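Immunomodulatory active chitinase (Trichuris suis, PDB 6G9C) probably binds and hydrolyses chitin as a secreted family 18 glycoside hydrolase, and displays immunomodulatory properties in inflammatory lung disease. Local coordinates at residues I309-Y312 against E313-K317; K386-P389 against L390-L393; R324-D328 against E329-P333; Y38-N41 against W42-Y45. All coordinates share one frame; numbering follows the deposited sequence.

How the contacts relate
Contacts 1 and 3 belong to the alpha/beta insertion that family 18 chitinases carry between the seventh barrel strand and the helix after it, whereas contacts 2 and 4 belong to the barrel's closing and opening segments. Contacts 1 and 2 touch: Tyr311 CG lies 3.5 Å from Leu390 CD1, and Tyr311 CE2 lies 3.8 Å from Pro389 CG, so the insertion packs on the chain that leads into the last helix. Contact 3 continues the insertion, its centre about 17 Å from that of contact 1. Contact 4 lies at the C-terminal end of the first barrel strand, where the substrate cleft of family 18 enzymes opens; its centre lies about 17 Å from that of contact 1.

Contact 1: I309-Y312 against E313-K317; sequences ISYY and EVCQK
Val314 N donates to Ser310 O at 2.9 Å as strand 308-310 passes directly into helix 311-319, and Cys315 N to Tyr311 O and Gln316 N to Tyr312 O continue the helical bonding. The side chains complete this start as a capping box. Ser310 is the N-cap: with chi1 at 71° its OG lies between its own backbone N and carbonyl carbon, where it accepts from Glu313 N at 3.1 Å. Glu313 answers with OE1, which takes Ser310 N at 2.9 Å from the anti side, somewhat out of the carboxylate plane, in a nearly straight bond (170°). A short hydroxyl and a longer carboxylate suit these two places, because each can fold back onto the other's amide. Ser310 OG also sits 3.2 Å above the centre of the Tyr312 ring. Glu313 is held from outside too, OE1 by Thr300 and OE2 by the amides of Tyr302 and Leu303.

Farther along, Cys315 SG lies over one face of the Tyr311 ring, 4.0 Å from its centroid, while bonded to Cys380 in a disulfide. Ile309 CD1, the tip of the longer arm, meets Val314 CG2 at 3.8 Å and also touches CD and CE of Lys317. Ile309 and Lys317 both rest on Phe342 of strand 340-343, Val314 and Lys317 reach Leu335 of strand 332-337, and the backbone of Ile309 bonds to Gly276 of strand 268-281.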
# COMPACT_ATOMS: atom_id res chain seq x y z
N ILE A 309 31.12 -0.46 15.26
CA ILE A 309 31.10 -1.83 14.75
C ILE A 309 29.65 -2.29 14.77
O ILE A 309 28.87 -1.85 15.62
CB ILE A 309 32.00 -2.77 15.59
CG1 ILE A 309 32.13 -4.17 14.93
CG2 ILE A 309 31.45 -2.94 17.01
CD1 ILE A 309 33.31 -5.02 15.49
N SER A 310 29.29 -3.15 13.83
CA SER A 310 27.95 -3.74 13.84
C SER A 310 27.96 -5.07 14.59
O SER A 310 29.00 -5.72 14.75
CB SER A 310 27.45 -3.97 12.42
OG SER A 310 28.19 -5.03 11.82
N TYR A 311 26.77 -5.49 15.04
CA TYR A 311 26.68 -6.79 15.69
C TYR A 311 27.19 -7.91 14.79
O TYR A 311 27.91 -8.81 15.23
CB TYR A 311 25.25 -7.08 16.15
CG TYR A 311 25.13 -8.47 16.71
CD1 TYR A 311 25.76 -8.81 17.89
CD2 TYR A 311 24.42 -9.46 16.04
CE1 TYR A 311 25.69 -10.12 18.40
CE2 TYR A 311 24.34 -10.74 16.54
CZ TYR A 311 24.97 -11.06 17.73
OH TYR A 311 24.89 -12.35 18.24
N TYR A 312 26.83 -7.88 13.50
CA TYR A 312 27.29 -8.98 12.66
C TYR A 312 28.81 -8.94 12.46
O TYR A 312 29.44 -9.98 12.25
CB TYR A 312 26.53 -9.00 11.33
CG TYR A 312 26.71 -7.81 10.40
CD1 TYR A 312 27.81 -7.72 9.55
CD2 TYR A 312 25.73 -6.81 10.32
CE1 TYR A 312 27.96 -6.65 8.67
CE2 TYR A 312 25.88 -5.74 9.44
CZ TYR A 312 26.99 -5.66 8.62
OH TYR A 312 27.14 -4.59 7.75
N GLU A 313 29.41 -7.75 12.53
CA GLU A 313 30.87 -7.66 12.47
C GLU A 313 31.51 -8.19 13.74
O GLU A 313 32.59 -8.78 13.70
CB GLU A 313 31.29 -6.21 12.22
CG GLU A 313 31.25 -5.77 10.77
CD GLU A 313 31.43 -4.27 10.64
OE1 GLU A 313 31.24 -3.57 11.66
OE2 GLU A 313 31.76 -3.79 9.54
N VAL A 314 30.86 -7.96 14.89
CA VAL A 314 31.31 -8.61 16.13
C VAL A 314 31.28 -10.12 15.96
O VAL A 314 32.22 -10.83 16.37
CB VAL A 314 30.45 -8.17 17.32
CG1 VAL A 314 30.72 -9.08 18.54
CG2 VAL A 314 30.68 -6.67 17.65
N CYS A 315 30.22 -10.65 15.36
CA CYS A 315 30.16 -12.09 15.13
C CYS A 315 31.35 -12.57 14.31
O CYS A 315 31.95 -13.61 14.61
CB CYS A 315 28.85 -12.45 14.43
SG CYS A 315 27.46 -12.58 15.57
N GLN A 316 31.69 -11.82 13.25
CA GLN A 316 32.85 -12.16 12.43
C GLN A 316 34.13 -12.19 13.27
O GLN A 316 34.97 -13.07 13.09
CB GLN A 316 32.97 -11.16 11.28
CG GLN A 316 33.96 -11.51 10.17
CD GLN A 316 33.69 -10.75 8.87
OE1 GLN A 316 33.23 -11.33 7.88
NE2 GLN A 316 33.96 -9.45 8.88
N LYS A 317 34.27 -11.24 14.20
CA LYS A 317 35.48 -11.23 15.04
C LYS A 317 35.47 -12.34 16.08
O LYS A 317 36.52 -12.91 16.40
CB LYS A 317 35.65 -9.86 15.70
CG LYS A 317 36.00 -8.75 14.72
CD LYS A 317 36.25 -7.44 15.44
CE LYS A 317 36.73 -6.37 14.48
NZ LYS A 317 37.92 -6.84 13.70

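Contact 2: K386-P389 against L390-L393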
# COMPACT_ATOMS: atom_id res chain seq x y z
N LYS A 386 19.73 -18.17 12.37
CA LYS A 386 18.56 -17.35 12.60
C LYS A 386 18.79 -15.96 12.04
O LYS A 386 19.86 -15.36 12.25
CB LYS A 386 18.25 -17.28 14.10
CG LYS A 386 16.94 -16.59 14.46
CD LYS A 386 16.75 -16.52 15.97
CE LYS A 386 15.39 -15.97 16.35
NZ LYS A 386 15.23 -15.92 17.84
N LYS A 387 17.81 -15.45 11.31
CA LYS A 387 17.84 -14.06 10.88
C LYS A 387 17.40 -13.16 12.02
O LYS A 387 16.50 -13.51 12.80
CB LYS A 387 16.93 -13.84 9.66
CG LYS A 387 17.38 -14.60 8.42
CD LYS A 387 16.27 -14.68 7.37
CE LYS A 387 16.55 -15.80 6.38
NZ LYS A 387 16.30 -17.15 6.97
N TYR A 388 18.04 -12.00 12.12
CA TYR A 388 17.73 -11.00 13.13
C TYR A 388 17.77 -11.60 14.53
O TYR A 388 16.75 -11.57 15.25
CB TYR A 388 16.37 -10.37 12.86
CG TYR A 388 16.26 -9.58 11.59
CD1 TYR A 388 16.70 -8.25 11.55
CD2 TYR A 388 15.69 -10.14 10.43
CE1 TYR A 388 16.60 -7.51 10.41
CE2 TYR A 388 15.58 -9.39 9.26
CZ TYR A 388 16.03 -8.07 9.27
OH TYR A 388 15.93 -7.29 8.14
N PRO A 389 18.89 -12.19 14.95
CA PRO A 389 18.94 -12.76 16.31
C PRO A 389 18.69 -11.72 17.40
O PRO A 389 18.12 -12.04 18.45
CB PRO A 389 20.36 -13.34 16.40
CG PRO A 389 21.16 -12.52 15.42
CD PRO A 389 20.20 -12.24 14.28
N LEU A 390 19.09 -10.47 17.16
CA LEU A 390 18.85 -9.42 18.15
C LEU A 390 17.43 -8.87 18.06
O LEU A 390 16.69 -8.85 19.05
CB LEU A 390 19.85 -8.27 17.96
CG LEU A 390 21.34 -8.62 18.06
CD1 LEU A 390 22.18 -7.37 18.20
CD2 LEU A 390 21.57 -9.56 19.21
N ILE A 391 17.02 -8.42 16.87
CA ILE A 391 15.77 -7.66 16.77
C ILE A 391 14.55 -8.56 16.98
O ILE A 391 13.53 -8.11 17.51
CB ILE A 391 15.75 -6.91 15.42
CG1 ILE A 391 16.92 -5.92 15.39
CG2 ILE A 391 14.45 -6.12 15.24
CD1 ILE A 391 17.11 -5.25 14.06
N SER A 392 14.64 -9.86 16.61
CA SER A 392 13.55 -10.80 16.87
C SER A 392 13.12 -10.84 18.32
O SER A 392 11.98 -11.24 18.61
CB SER A 392 13.95 -12.24 16.48
OG SER A 392 14.32 -12.32 15.12
N LEU A 393 14.01 -10.47 19.25
CA LEU A 393 13.70 -10.56 20.67
C LEU A 393 12.56 -9.64 21.08
O LEU A 393 11.91 -9.89 22.10
CB LEU A 393 14.94 -10.25 21.51
CG LEU A 393 16.04 -11.33 21.41
CD1 LEU A 393 17.33 -10.87 22.06
CD2 LEU A 393 15.56 -12.62 22.03
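In Ser392 a chi1 of -58° swings OG back beside the backbone N, so that hydroxyl and amide of one residue both reach Tyr388 O, four residues earlier. The backbone bond closes an alpha turn, which leads into helix 392-398 after the last strand of the TIM barrel. Tyr388 itself adopts left-handed backbone angles (phi 54°, psi 57°), and Pro389, whose ring restrains phi near -60°, is the second residue of this five-residue turn from Tyr388 to Ser392. The two donors come to Tyr388 O from opposite faces of its carbonyl plane, Ser392 N at 3.0 Å and Ser392 OG at a very short 2.5 Å. Serine fits here because its hydroxyl is short enough to bond to a carbonyl one turn back.

The amides of Leu390 and Ile391 are instead taken by the carboxylate of Asp373, which thereby fastens the turn to the preceding loop. Lys386 brings its extended chain past Ser392, CE 4.0 Å from OG, and carries its amine on to a salt bridge with Glu396. Leu390 and Leu393, both apolar, fill the side toward Met350 of helix 347-360. Tyr388 OH bonds to His56 O and Tyr52 OH, and at the edge of its ring, near the plane, Ile391 CD1 lies 3.9 Å from Tyr388 CD1.

Contact 3: R324-D328 against E329-P333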
# COMPACT_ATOMS: atom_id res chain seq x y z
N ARG A 324 35.22 -12.45 24.26
CA ARG A 324 34.03 -11.81 24.79
C ARG A 324 34.08 -11.83 26.31
O ARG A 324 34.44 -12.85 26.91
CB ARG A 324 32.78 -12.54 24.28
CG ARG A 324 31.47 -12.10 24.91
CD ARG A 324 30.32 -12.90 24.33
NE ARG A 324 29.02 -12.47 24.80
CZ ARG A 324 28.47 -12.87 25.95
NH1 ARG A 324 29.13 -13.71 26.74
NH2 ARG A 324 27.26 -12.45 26.29
N VAL A 325 33.73 -10.71 26.93
CA VAL A 325 33.59 -10.61 28.38
C VAL A 325 32.18 -10.13 28.69
O VAL A 325 31.71 -9.16 28.09
CB VAL A 325 34.63 -9.67 29.01
CG1 VAL A 325 34.39 -9.57 30.52
CG2 VAL A 325 36.04 -10.14 28.71
N TRP A 326 31.51 -10.80 29.63
CA TRP A 326 30.19 -10.39 30.08
C TRP A 326 30.35 -9.51 31.32
O TRP A 326 30.97 -9.93 32.30
CB TRP A 326 29.32 -11.61 30.40
CG TRP A 326 27.96 -11.28 30.98
CD1 TRP A 326 27.53 -11.48 32.26
CD2 TRP A 326 26.86 -10.70 30.27
NE1 TRP A 326 26.23 -11.05 32.40
CE2 TRP A 326 25.80 -10.57 31.19
CE3 TRP A 326 26.67 -10.26 28.96
CZ2 TRP A 326 24.56 -10.02 30.83
CZ3 TRP A 326 25.45 -9.72 28.60
CH2 TRP A 326 24.41 -9.61 29.54
N ASP A 327 29.81 -8.29 31.27
CA ASP A 327 29.80 -7.40 32.44
C ASP A 327 28.43 -7.50 33.09
O ASP A 327 27.47 -6.88 32.63
CB ASP A 327 30.11 -5.96 32.04
CG ASP A 327 30.20 -5.05 33.25
OD1 ASP A 327 31.14 -5.24 34.05
OD2 ASP A 327 29.32 -4.16 33.40
N ASP A 328 28.33 -8.28 34.18
CA ASP A 328 27.00 -8.54 34.73
C ASP A 328 26.40 -7.30 35.38
O ASP A 328 25.17 -7.19 35.45
CB ASP A 328 27.06 -9.71 35.73
CG ASP A 328 25.69 -10.36 35.94
OD1 ASP A 328 25.07 -10.84 34.95
OD2 ASP A 328 25.21 -10.38 37.10
N GLU A 329 27.23 -6.36 35.84
CA GLU A 329 26.71 -5.16 36.48
C GLU A 329 25.88 -4.34 35.50
O GLU A 329 24.75 -3.94 35.80
CB GLU A 329 27.85 -4.32 37.03
CG GLU A 329 27.80 -4.14 38.53
CD GLU A 329 28.88 -3.19 39.03
OE1 GLU A 329 29.99 -3.21 38.46
OE2 GLU A 329 28.60 -2.43 39.97
N SER A 330 26.43 -4.06 34.32
CA SER A 330 25.73 -3.31 33.30
C SER A 330 24.84 -4.19 32.42
O SER A 330 24.05 -3.65 31.64
CB SER A 330 26.73 -2.58 32.41
OG SER A 330 27.48 -3.51 31.63
N LYS A 331 24.97 -5.52 32.53
CA LYS A 331 24.26 -6.47 31.66
C LYS A 331 24.62 -6.26 30.18
O LYS A 331 23.76 -6.34 29.30
CB LYS A 331 22.74 -6.39 31.87
CG LYS A 331 22.28 -6.84 33.26
CD LYS A 331 22.50 -8.33 33.47
CE LYS A 331 22.14 -8.77 34.89
NZ LYS A 331 22.17 -10.27 35.00
N THR A 332 25.89 -6.00 29.90
CA THR A 332 26.34 -5.83 28.52
C THR A 332 27.65 -6.59 28.32
O THR A 332 28.39 -6.82 29.28
CB THR A 332 26.56 -4.36 28.13
OG1 THR A 332 27.64 -3.81 28.90
CG2 THR A 332 25.28 -3.51 28.34
N PRO A 333 27.95 -6.98 27.08
CA PRO A 333 29.25 -7.60 26.79
C PRO A 333 30.23 -6.60 26.22
O PRO A 333 29.84 -5.55 25.70
CB PRO A 333 28.89 -8.66 25.75
CG PRO A 333 27.82 -7.96 24.96
CD PRO A 333 27.01 -7.17 25.96
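Asp327 and Thr332 form an antiparallel hydrogen-bonded pair at the end of a beta hairpin. Among backbone bonds, Asp327 N donates to Thr332 O at 2.9 Å, and Thr332 N returns a longer one to Asp327 O; Lys331 N also points to Asp327 O, but only weakly. Lys331 and Thr332 thus both face Asp327, a G1 beta bulge, with Lys331 in the left-handed region (phi 60°, psi 40°).

The side-chain hydrogen bonds centre on two carboxylates. Asp327 OD2 accepts twice from Ser330: from OG at 2.6 Å on its anti lone pair, and from N at 3.0 Å from above the carboxylate plane. Asp328 OD1 is likewise shared, taking Trp326 NE1 at 2.8 Å in the plane of the indole and, through a salt bridge, Lys331 NZ at 3.0 Å. Aspartate suits both places because its short arm holds the carboxylate close to the backbone, within reach of donors two or three residues away.

Apolar packing joins Trp326 CZ3 to Pro333 CD at 4.0 Å and CZ2 to Lys331 CD at 3.8 Å. Separately, the broad indole meets the backbone of the bulge, with CH2 3.3 Å from Lys331 O.

Around the hairpin, Asp327 and Glu329 form salt bridges with Arg239 and Lys240, respectively. Trp326, Lys331 and Pro333 lie against helix 347-360, and the strand 332-337 pairs on its other side with strand 340-343.

Contact 4: Y38-N41 against W42-Y45; sequences YFTN and WAQY
A local turn contact, Thr40 against Trp42, lies at the C-terminal end of the first barrel strand, 34-40, where the chain leaves it in a type I beta turn from Thr40 to Ala43. The turn's own bond, Ala43 N to Thr40 O, is weak at 3.3 Å, and a water reinforces it by donating to Thr40 O and accepting from Gln44 N. Trp42 has chi1 at 60°, which folds the indole back beneath Thr40: the CB of Thr40 stands 3.5 Å from the centroid of the six-membered ring, almost on its normal, a CH-pi contact. The branched threonine also lays CG2 on this ring, while its OG1 turns to Asp371. At the indole's edge Asn41 OD1 is 3.4 Å from Trp42 CE3.

Gln44 reaches back round the turn, and its NE2 meets Asn41 O at 2.9 Å in a straight bond (174°), in the plane of Gln44's own amide but tilted from Asn41's carbonyl plane.

Trp42 also touches Trp368 at the end of the last barrel strand, and a bound 1,2-ethanediol, probably from the crystallisation liquor, lies about 4 Å from the Trp42 side chain. On strand 34-40, Tyr38 OH bonds to Asp149, part of the family's DxxDxDxE sequence. A tryptophan at this rim is consistent with the aromatic-lined substrate cleft of family 18 chitinases.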
# COMPACT_ATOMS: atom_id res chain seq x y z
N TYR A 38 14.52 1.34 13.18
CA TYR A 38 14.99 2.33 12.22
C TYR A 38 15.61 1.65 11.00
O TYR A 38 16.51 0.80 11.12
CB TYR A 38 16.02 3.26 12.85
CG TYR A 38 15.38 4.38 13.65
CD1 TYR A 38 14.92 4.15 14.95
CD2 TYR A 38 15.18 5.64 13.10
CE1 TYR A 38 14.31 5.17 15.69
CE2 TYR A 38 14.58 6.67 13.84
CZ TYR A 38 14.14 6.41 15.13
OH TYR A 38 13.53 7.40 15.89
N PHE A 39 15.09 2.02 9.83
CA PHE A 39 15.72 1.78 8.53
C PHE A 39 16.61 2.97 8.20
O PHE A 39 16.24 4.12 8.50
CB PHE A 39 14.63 1.59 7.47
CG PHE A 39 15.14 1.44 6.07
CD1 PHE A 39 15.38 2.56 5.27
CD2 PHE A 39 15.37 0.18 5.54
CE1 PHE A 39 15.85 2.41 3.98
CE2 PHE A 39 15.85 0.03 4.25
CZ PHE A 39 16.09 1.14 3.47
N THR A 40 17.77 2.73 7.57
CA THR A 40 18.67 3.81 7.19
C THR A 40 18.95 3.77 5.69
O THR A 40 19.30 2.72 5.14
CB THR A 40 20.01 3.78 7.97
OG1 THR A 40 20.78 2.63 7.59
CG2 THR A 40 19.76 3.77 9.48
N ASN A 41 18.83 4.93 5.03
CA ASN A 41 18.93 4.96 3.57
C ASN A 41 20.38 5.03 3.07
O ASN A 41 20.59 5.20 1.85
CB ASN A 41 18.07 6.11 2.99
CG ASN A 41 18.47 7.48 3.49
OD1 ASN A 41 19.45 7.63 4.21
ND2 ASN A 41 17.70 8.51 3.10
N TRP A 42 21.39 4.86 3.94
CA TRP A 42 22.76 4.69 3.48
C TRP A 42 23.28 3.26 3.65
O TRP A 42 24.39 2.96 3.20
CB TRP A 42 23.70 5.67 4.20
CG TRP A 42 23.74 5.51 5.70
CD1 TRP A 42 24.65 4.77 6.42
CD2 TRP A 42 22.87 6.13 6.66
NE1 TRP A 42 24.37 4.89 7.77
CE2 TRP A 42 23.28 5.70 7.94
CE3 TRP A 42 21.77 6.99 6.55
CZ2 TRP A 42 22.63 6.12 9.11
CZ3 TRP A 42 21.12 7.41 7.72
CH2 TRP A 42 21.55 6.97 8.98
N ALA A 43 22.50 2.36 4.27
CA ALA A 43 22.92 0.97 4.40
C ALA A 43 22.97 0.25 3.05
O ALA A 43 23.64 -0.79 2.94
CB ALA A 43 22.00 0.23 5.37
N GLN A 44 22.31 0.80 2.03
CA GLN A 44 22.39 0.30 0.67
C GLN A 44 23.79 0.40 0.10
O GLN A 44 24.05 -0.19 -0.95
CB GLN A 44 21.45 1.07 -0.25
CG GLN A 44 21.73 2.58 -0.24
CD GLN A 44 21.02 3.34 -1.34
OE1 GLN A 44 20.99 2.91 -2.50
NE2 GLN A 44 20.45 4.49 -0.99
N TYR A 45 24.69 1.16 0.73
CA TYR A 45 26.03 1.32 0.18
C TYR A 45 27.04 0.37 0.80
O TYR A 45 28.19 0.35 0.36
CB TYR A 45 26.49 2.77 0.35
CG TYR A 45 25.57 3.76 -0.35
CD1 TYR A 45 25.35 3.68 -1.72
CD2 TYR A 45 24.91 4.76 0.36
CE1 TYR A 45 24.50 4.57 -2.37
CE2 TYR A 45 24.06 5.67 -0.28
CZ TYR A 45 23.87 5.56 -1.65
OH TYR A 45 23.04 6.45 -2.29
O HOH W 1 19.69 1.98 2.45